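3,4-dihydroxy-2-butanone 4-phosphate synthase (Acinetobacter baumannii, PDB 6MNZ) probably catalyses the conversion of D-ribulose 5-phosphate to formate and 3,4-dihydroxy-2-butanone 4-phosphate, a step of riboflavin biosynthesis. Local coordinates at residues E207-R212 against R225-G230; T249-G254 against L344-L349. One frame throughout, in Å; residues are numbered along the deposited sequence.

Contact 1 (E207-R212 against R225-G230); sequences ERLDQR and RYREIG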
loop_
_atom_site.group_PDB
_atom_site.type_symbol
_atom_site.label_atom_id
_atom_site.label_comp_id
_atom_site.label_asym_id
_atom_site.label_seq_id
_atom_site.Cartn_x
_atom_site.Cartn_y
_atom_site.Cartn_z
ATOM N N GLU A 207 -20.513 -5.401 -10.799
ATOM C CA GLU A 207 -20.635 -6.123 -12.058
ATOM C C GLU A 207 -19.663 -7.295 -12.078
ATOM O O GLU A 207 -18.486 -7.141 -11.741
ATOM C CB GLU A 207 -20.372 -5.203 -13.255
ATOM C CG GLU A 207 -20.392 -5.913 -14.598
ATOM C CD GLU A 207 -19.848 -5.048 -15.717
ATOM O OE1 GLU A 207 -19.572 -3.857 -15.458
ATOM O OE2 GLU A 207 -19.449 -5.617 -16.755
ATOM N N ARG A 208 -20.128 -8.417 -12.622
ATOM C CA ARG A 208 -19.311 -9.610 -12.791
ATOM C C ARG A 208 -18.368 -9.471 -13.984
ATOM O O ARG A 208 -18.664 -8.792 -14.972
ATOM C CB ARG A 208 -20.193 -10.846 -12.972
ATOM C CG ARG A 208 -21.155 -10.768 -14.143
ATOM C CD ARG A 208 -22.345 -11.687 -13.928
ATOM N NE ARG A 208 -21.939 -13.088 -13.879
ATOM C CZ ARG A 208 -22.762 -14.102 -13.636
ATOM N NH1 ARG A 208 -24.049 -13.873 -13.399
ATOM N NH2 ARG A 208 -22.354 -15.342 -13.867
ATOM N N LEU A 209 -17.285 -10.248 -13.940
ATOM C CA LEU A 209 -16.242 -10.200 -14.956
ATOM C C LEU A 209 -16.214 -11.463 -15.806
ATOM O O LEU A 209 -16.301 -11.386 -17.035
ATOM C CB LEU A 209 -14.874 -9.985 -14.289
ATOM C CG LEU A 209 -14.633 -8.670 -13.546
ATOM C CD1 LEU A 209 -13.138 -8.454 -13.361
ATOM C CD2 LEU A 209 -15.250 -7.491 -14.277
ATOM N N ASP A 210 -16.055 -12.630 -15.188
ATOM C CA ASP A 210 -15.906 -13.874 -15.928
ATOM C C ASP A 210 -16.206 -15.031 -14.991
ATOM O O ASP A 210 -15.965 -14.945 -13.784
ATOM C CB ASP A 210 -14.499 -14.019 -16.517
ATOM C CG ASP A 210 -13.423 -14.034 -15.454
ATOM O OD1 ASP A 210 -12.840 -15.111 -15.209
ATOM O OD2 ASP A 210 -13.153 -12.964 -14.871
ATOM N N GLN A 211 -16.726 -16.113 -15.561
ATOM C CA GLN A 211 -16.967 -17.338 -14.818
ATOM C C GLN A 211 -15.882 -18.363 -15.122
ATOM O O GLN A 211 -15.403 -18.475 -16.253
ATOM C CB GLN A 211 -18.340 -17.921 -15.156
ATOM C CG GLN A 211 -18.874 -18.882 -14.103
ATOM C CD GLN A 211 -20.330 -19.248 -14.321
ATOM O OE1 GLN A 211 -21.100 -18.466 -14.879
ATOM N NE2 GLN A 211 -20.744 -20.373 -13.750
ATOM N N ARG A 212 -15.547 -19.153 -14.106
ATOM C CA ARG A 212 -14.485 -20.143 -14.192
ATOM C C ARG A 212 -14.901 -21.359 -13.380
ATOM O O ARG A 212 -15.797 -21.289 -12.535
ATOM C CB ARG A 212 -13.148 -19.587 -13.684
ATOM C CG ARG A 212 -12.428 -18.677 -14.669
ATOM C CD ARG A 212 -11.338 -17.868 -13.979
ATOM N NE ARG A 212 -10.230 -18.709 -13.530
ATOM C CZ ARG A 212 -9.232 -19.117 -14.309
ATOM N NH1 ARG A 212 -9.203 -18.783 -15.593
ATOM N NH2 ARG A 212 -8.272 -19.884 -13.808
ATOM N N ARG A 225 -15.942 -13.722 -10.718
ATOM C CA ARG A 225 -15.186 -12.511 -10.424
ATOM C C ARG A 225 -16.057 -11.278 -10.639
ATOM O O ARG A 225 -16.564 -11.056 -11.743
ATOM C CB ARG A 225 -13.935 -12.438 -11.303
ATOM C CG ARG A 225 -12.806 -13.351 -10.841
ATOM C CD ARG A 225 -11.771 -13.578 -11.936
ATOM N NE ARG A 225 -10.583 -12.748 -11.749
ATOM C CZ ARG A 225 -10.294 -11.662 -12.463
ATOM N NH1 ARG A 225 -11.081 -11.273 -13.463
ATOM N NH2 ARG A 225 -9.172 -10.997 -12.220
ATOM N N TYR A 226 -16.141 -10.432 -9.615
ATOM C CA TYR A 226 -16.930 -9.209 -9.663
ATOM C C TYR A 226 -16.035 -7.990 -9.477
ATOM O O TYR A 226 -14.964 -8.072 -8.870
ATOM C CB TYR A 226 -18.017 -9.214 -8.585
ATOM C CG TYR A 226 -19.101 -10.236 -8.823
ATOM C CD1 TYR A 226 -18.962 -11.542 -8.375
ATOM C CD2 TYR A 226 -20.259 -9.900 -9.506
ATOM C CE1 TYR A 226 -20.004 -12.441 -8.480
ATOM C CE2 TYR A 226 -21.313 -10.783 -9.592
ATOM C CZ TYR A 226 -21.138 -12.085 -9.177
ATOM O OH TYR A 226 -22.109 -13.022 -9.438
ATOM N N ARG A 227 -16.491 -6.854 -10.003
ATOM C CA ARG A 227 -15.877 -5.561 -9.733
ATOM C C ARG A 227 -16.951 -4.540 -9.391
ATOM O O ARG A 227 -17.983 -4.466 -10.065
ATOM C CB ARG A 227 -15.061 -5.077 -10.937
ATOM C CG ARG A 227 -13.565 -5.312 -10.809
ATOM C CD ARG A 227 -12.774 -4.335 -11.665
ATOM N NE ARG A 227 -12.946 -4.584 -13.094
ATOM C CZ ARG A 227 -12.115 -5.310 -13.838
ATOM N NH1 ARG A 227 -11.108 -5.970 -13.277
ATOM N NH2 ARG A 227 -12.349 -5.453 -15.135
ATOM N N GLU A 228 -16.651 -3.681 -8.419
ATOM C CA GLU A 228 -17.549 -2.615 -8.000
ATOM C C GLU A 228 -17.074 -1.267 -8.530
ATOM O O GLU A 228 -15.896 -1.086 -8.850
ATOM C CB GLU A 228 -17.665 -2.549 -6.476
ATOM C CG GLU A 228 -18.788 -1.637 -6.008
ATOM C CD GLU A 228 -18.871 -1.525 -4.503
ATOM O OE1 GLU A 228 -17.800 -1.415 -3.871
ATOM O OE2 GLU A 228 -19.971 -1.194 -4.011
ATOM N N ILE A 229 -18.034 -0.356 -8.722
ATOM C CA ILE A 229 -17.714 1.000 -9.149
ATOM C C ILE A 229 -16.603 1.556 -8.277
ATOM O O ILE A 229 -16.691 1.532 -7.044
ATOM C CB ILE A 229 -18.966 1.894 -9.067
ATOM C CG1 ILE A 229 -20.094 1.343 -9.941
ATOM C CG2 ILE A 229 -18.625 3.323 -9.459
ATOM C CD1 ILE A 229 -19.742 1.198 -11.406
ATOM N N GLY A 230 -15.624 2.188 -8.917
ATOM C CA GLY A 230 -14.522 2.806 -8.225
ATOM C C GLY A 230 -13.340 1.895 -7.975
ATOM O O GLY A 230 -12.213 2.388 -7.868
#

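Contact 2 (T249-G254 against L344-L349); sequences TVRVHG and LLSSPL. With SO4 (sulfate ion), chain D.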
loop_
_atom_site.group_PDB
_atom_site.type_symbol
_atom_site.label_atom_id
_atom_site.label_comp_id
_atom_site.label_asym_id
_atom_site.label_seq_id
_atom_site.Cartn_x
_atom_site.Cartn_y
_atom_site.Cartn_z
ATOM N N THR A 249 -26.704 -21.857 1.167
ATOM C CA THR A 249 -25.881 -21.665 2.354
ATOM C C THR A 249 -24.767 -20.672 2.045
ATOM O O THR A 249 -24.017 -20.853 1.079
ATOM C CB THR A 249 -25.298 -22.999 2.816
ATOM O OG1 THR A 249 -26.350 -23.962 2.955
ATOM C CG2 THR A 249 -24.578 -22.838 4.149
ATOM N N VAL A 250 -24.708 -19.585 2.812
ATOM C CA VAL A 250 -24.016 -18.372 2.398
ATOM C C VAL A 250 -23.041 -17.961 3.492
ATOM O O VAL A 250 -23.350 -18.062 4.684
ATOM C CB VAL A 250 -25.005 -17.229 2.095
ATOM C CG1 VAL A 250 -24.254 -15.942 1.793
ATOM C CG2 VAL A 250 -25.906 -17.612 0.938
ATOM N N ARG A 251 -21.874 -17.466 3.081
ATOM C CA ARG A 251 -21.013 -16.677 3.953
ATOM C C ARG A 251 -20.423 -15.528 3.153
ATOM O O ARG A 251 -19.696 -15.757 2.182
ATOM C CB ARG A 251 -19.898 -17.534 4.553
ATOM C CG ARG A 251 -18.904 -16.745 5.389
ATOM C CD ARG A 251 -18.640 -17.419 6.724
ATOM N NE ARG A 251 -17.709 -16.651 7.547
ATOM C CZ ARG A 251 -18.067 -15.816 8.518
ATOM N NH1 ARG A 251 -19.339 -15.704 8.882
ATOM N NH2 ARG A 251 -17.137 -15.154 9.191
ATOM N N VAL A 252 -20.688 -14.304 3.596
ATOM C CA VAL A 252 -19.878 -13.154 3.214
ATOM C C VAL A 252 -18.652 -13.079 4.115
ATOM O O VAL A 252 -18.766 -13.122 5.345
ATOM C CB VAL A 252 -20.704 -11.860 3.295
ATOM C CG1 VAL A 252 -19.799 -10.642 3.186
ATOM C CG2 VAL A 252 -21.762 -11.848 2.205
ATOM N N HIS A 253 -17.478 -12.919 3.505
ATOM C CA HIS A 253 -16.209 -13.242 4.148
ATOM C C HIS A 253 -15.234 -12.089 3.959
ATOM O O HIS A 253 -14.882 -11.753 2.823
ATOM C CB HIS A 253 -15.618 -14.532 3.580
ATOM C CG HIS A 253 -14.677 -15.219 4.516
ATOM N ND1 HIS A 253 -15.051 -15.582 5.791
ATOM C CD2 HIS A 253 -13.336 -15.380 4.460
ATOM C CE1 HIS A 253 -13.992 -16.005 6.455
ATOM N NE2 HIS A 253 -12.951 -15.949 5.647
ATOM N N GLY A 254 -14.779 -11.512 5.066
ATOM C CA GLY A 254 -13.633 -10.608 5.077
ATOM C C GLY A 254 -12.459 -11.207 5.835
ATOM O O GLY A 254 -12.634 -11.774 6.917
ATOM N N LEU A 344 -27.404 -18.463 6.579
ATOM C CA LEU A 344 -26.178 -17.711 6.810
ATOM C C LEU A 344 -25.287 -18.450 7.800
ATOM O O LEU A 344 -25.727 -18.807 8.899
ATOM C CB LEU A 344 -26.488 -16.312 7.339
ATOM C CG LEU A 344 -27.108 -15.293 6.383
ATOM C CD1 LEU A 344 -27.190 -13.927 7.054
ATOM C CD2 LEU A 344 -26.328 -15.200 5.085
ATOM N N LEU A 345 -23.999 -18.525 7.476
ATOM C CA LEU A 345 -22.990 -19.029 8.392
ATOM C C LEU A 345 -22.336 -17.919 9.210
ATOM O O LEU A 345 -21.242 -18.120 9.750
ATOM C CB LEU A 345 -21.923 -19.803 7.616
ATOM C CG LEU A 345 -22.459 -20.859 6.645
ATOM C CD1 LEU A 345 -21.325 -21.723 6.116
ATOM C CD2 LEU A 345 -23.525 -21.717 7.312
ATOM N N SER A 346 -22.990 -16.769 9.330
ATOM C CA SER A 346 -22.473 -15.650 10.101
ATOM C C SER A 346 -23.151 -15.593 11.464
ATOM O O SER A 346 -24.259 -16.099 11.656
ATOM C CB SER A 346 -22.688 -14.332 9.355
ATOM O OG SER A 346 -21.977 -14.319 8.128
ATOM N N SER A 347 -22.471 -14.954 12.411
ATOM C CA SER A 347 -23.140 -14.459 13.601
ATOM C C SER A 347 -24.089 -13.320 13.234
ATOM O O SER A 347 -23.937 -12.691 12.184
ATOM C CB SER A 347 -22.116 -13.978 14.624
ATOM O OG SER A 347 -21.385 -12.871 14.128
ATOM N N PRO A 348 -25.167 -13.142 14.000
ATOM C CA PRO A 348 -26.244 -12.254 13.554
ATOM C C PRO A 348 -25.734 -10.851 13.255
ATOM O O PRO A 348 -24.818 -10.344 13.905
ATOM C CB PRO A 348 -27.222 -12.254 14.739
ATOM C CG PRO A 348 -26.461 -12.852 15.894
ATOM C CD PRO A 348 -25.501 -13.810 15.269
ATOM N N LEU A 349 -26.373 -10.214 12.277
ATOM C CA LEU A 349 -25.898 -8.950 11.737
ATOM C C LEU A 349 -26.571 -7.796 12.480
ATOM O O LEU A 349 -27.316 -7.998 13.443
ATOM C CB LEU A 349 -26.160 -8.889 10.233
ATOM C CG LEU A 349 -25.731 -10.117 9.427
ATOM C CD1 LEU A 349 -26.247 -10.026 8.000
ATOM C CD2 LEU A 349 -24.216 -10.273 9.443
HETATM S S SO4 D . -18.712 -14.380 12.262
HETATM O O1 SO4 D . -18.871 -13.460 11.140
HETATM O O2 SO4 D . -19.640 -15.498 12.111
HETATM O O3 SO4 D . -17.341 -14.879 12.290
HETATM O O4 SO4 D . -19.002 -13.675 13.508
#

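Contact 1 (E207-R212 against R225-G230)
Glu207 and Arg227 are joined backbone to backbone as a hydrogen-bonded antiparallel pair: Glu207 N reaches Arg227 O at 2.8 Å, and Arg227 N returns the bond to Glu207 O at 2.7 Å. Both bonds are nearly straight at the hydrogen. Arg208 faces Tyr226 in the following non-hydrogen-bonded pair, on the other face of the sheet. The phenol ring packs against Arg208, Tyr226 CE2 lying 3.6 Å from Arg208 CB. CG of Arg208 sits between its backbone N and carbonyl carbon (chi1 58°), and the chain then bends so that the Tyr226 hydroxyl oxygen lies over one face of the guanidinium, near its rim. Both polar ends converge on Asp336 OD2, which forms a salt bridge with Arg208 and a hydrogen bond with Tyr226 OH.

The two strands form a beta hairpin at the margin of the mixed sheet in the GTP cyclohydrolase II-like part of the chain, strand 206-215 being one of the two outer strands of that sheet within this chain. On the face that carries Arg208 and Tyr226, helix 320-336 packs against the tyrosine through Ile333.

At Leu209 the backbone leaves the extended shape (psi -57°), as in a beta bulge, and Leu209 and Asp210 follow one another on the face that carries Arg225 and Arg227. Leu209 crosses Arg227 at about a right angle, its CD1 lying over one guanidinium face, 3.3 Å from Arg227 CZ. CD2 of the same leucine lies 3.6 Å from Arg227 NH2. Asp210 uses the syn lone pair of OD2 for a salt bridge with Arg225 NH1 at 3.0 Å; the carboxylate and guanidinium planes are 48° apart. The aliphatic CD of Arg225 passes the same OD2 at 3.3 Å.

Contact 2 (T249-G254 against L344-L349)
Val250 and Leu344 form a parallel bridge between strand 248-253 and the end of strand 342-344. Strands 290-292 and 342-344 flank strand 248-253 in the sheet and run parallel to it; the chain passes between them through helix 320-336, a beta-alpha-beta crossover that spans the middle strand. On the packed side, Val250 and Leu344 lie side by side and point the same way, with Val250 CB 3.8 Å from Leu344 CD2; Leu334 of the helix closes on Val250. Between the two segments there is one backbone bond, Leu345 N to Val250 O at 2.9 Å; Val250 is also backbone-bonded to Lys343 of the neighbouring strand. Leu345 then slants across Thr249, its CD2 meeting the methyl CG2 at 3.5 Å.

From Leu345 on, segment 344-349 is a loop, and past that leucine the contact becomes polar and looser. Arg251 extends from the strand with CG anti to the backbone N (chi1 176°), then bends at chi2, which brings NH1 beside Ser346 OG, 3.1 Å away but at a poor angle for a hydrogen bond. A sulfate, probably from the crystallisation liquor, is bound by both Arg251 and the loop. Its O1 lies at the guanidinium edge, in plane, and takes bonds from NH1 and from NH2 of Arg251, the latter at 3.1 Å. From the loop, Ser347 N donates to O2 of the ion at 2.9 Å, and Ser347 OG donates to O4 at 2.6 Å.

In the fold
Contacts 1 and 2 belong to the same mixed sheet, with their centres 21 Å apart and their nearest atoms about 11 Å apart without touching. Strands 235-239 and 290-292 lie between them; contact 1 lies in the antiparallel hairpin at one margin, contact 2 between two of the parallel strands. Helix 320-336 touches both contacts, on Tyr226 and Glu228 in contact 1 and on Val250 and Val252 in contact 2. Both lie in the GTP cyclohydrolase II-like region, away from the predicted ribulose-phosphate and metal site around Glu28 and His143. The segment 225-230 does reach the synthase part of the chain, where Ile229 O is hydrogen-bonded to His139. The sulfate belongs to contact 2 alone.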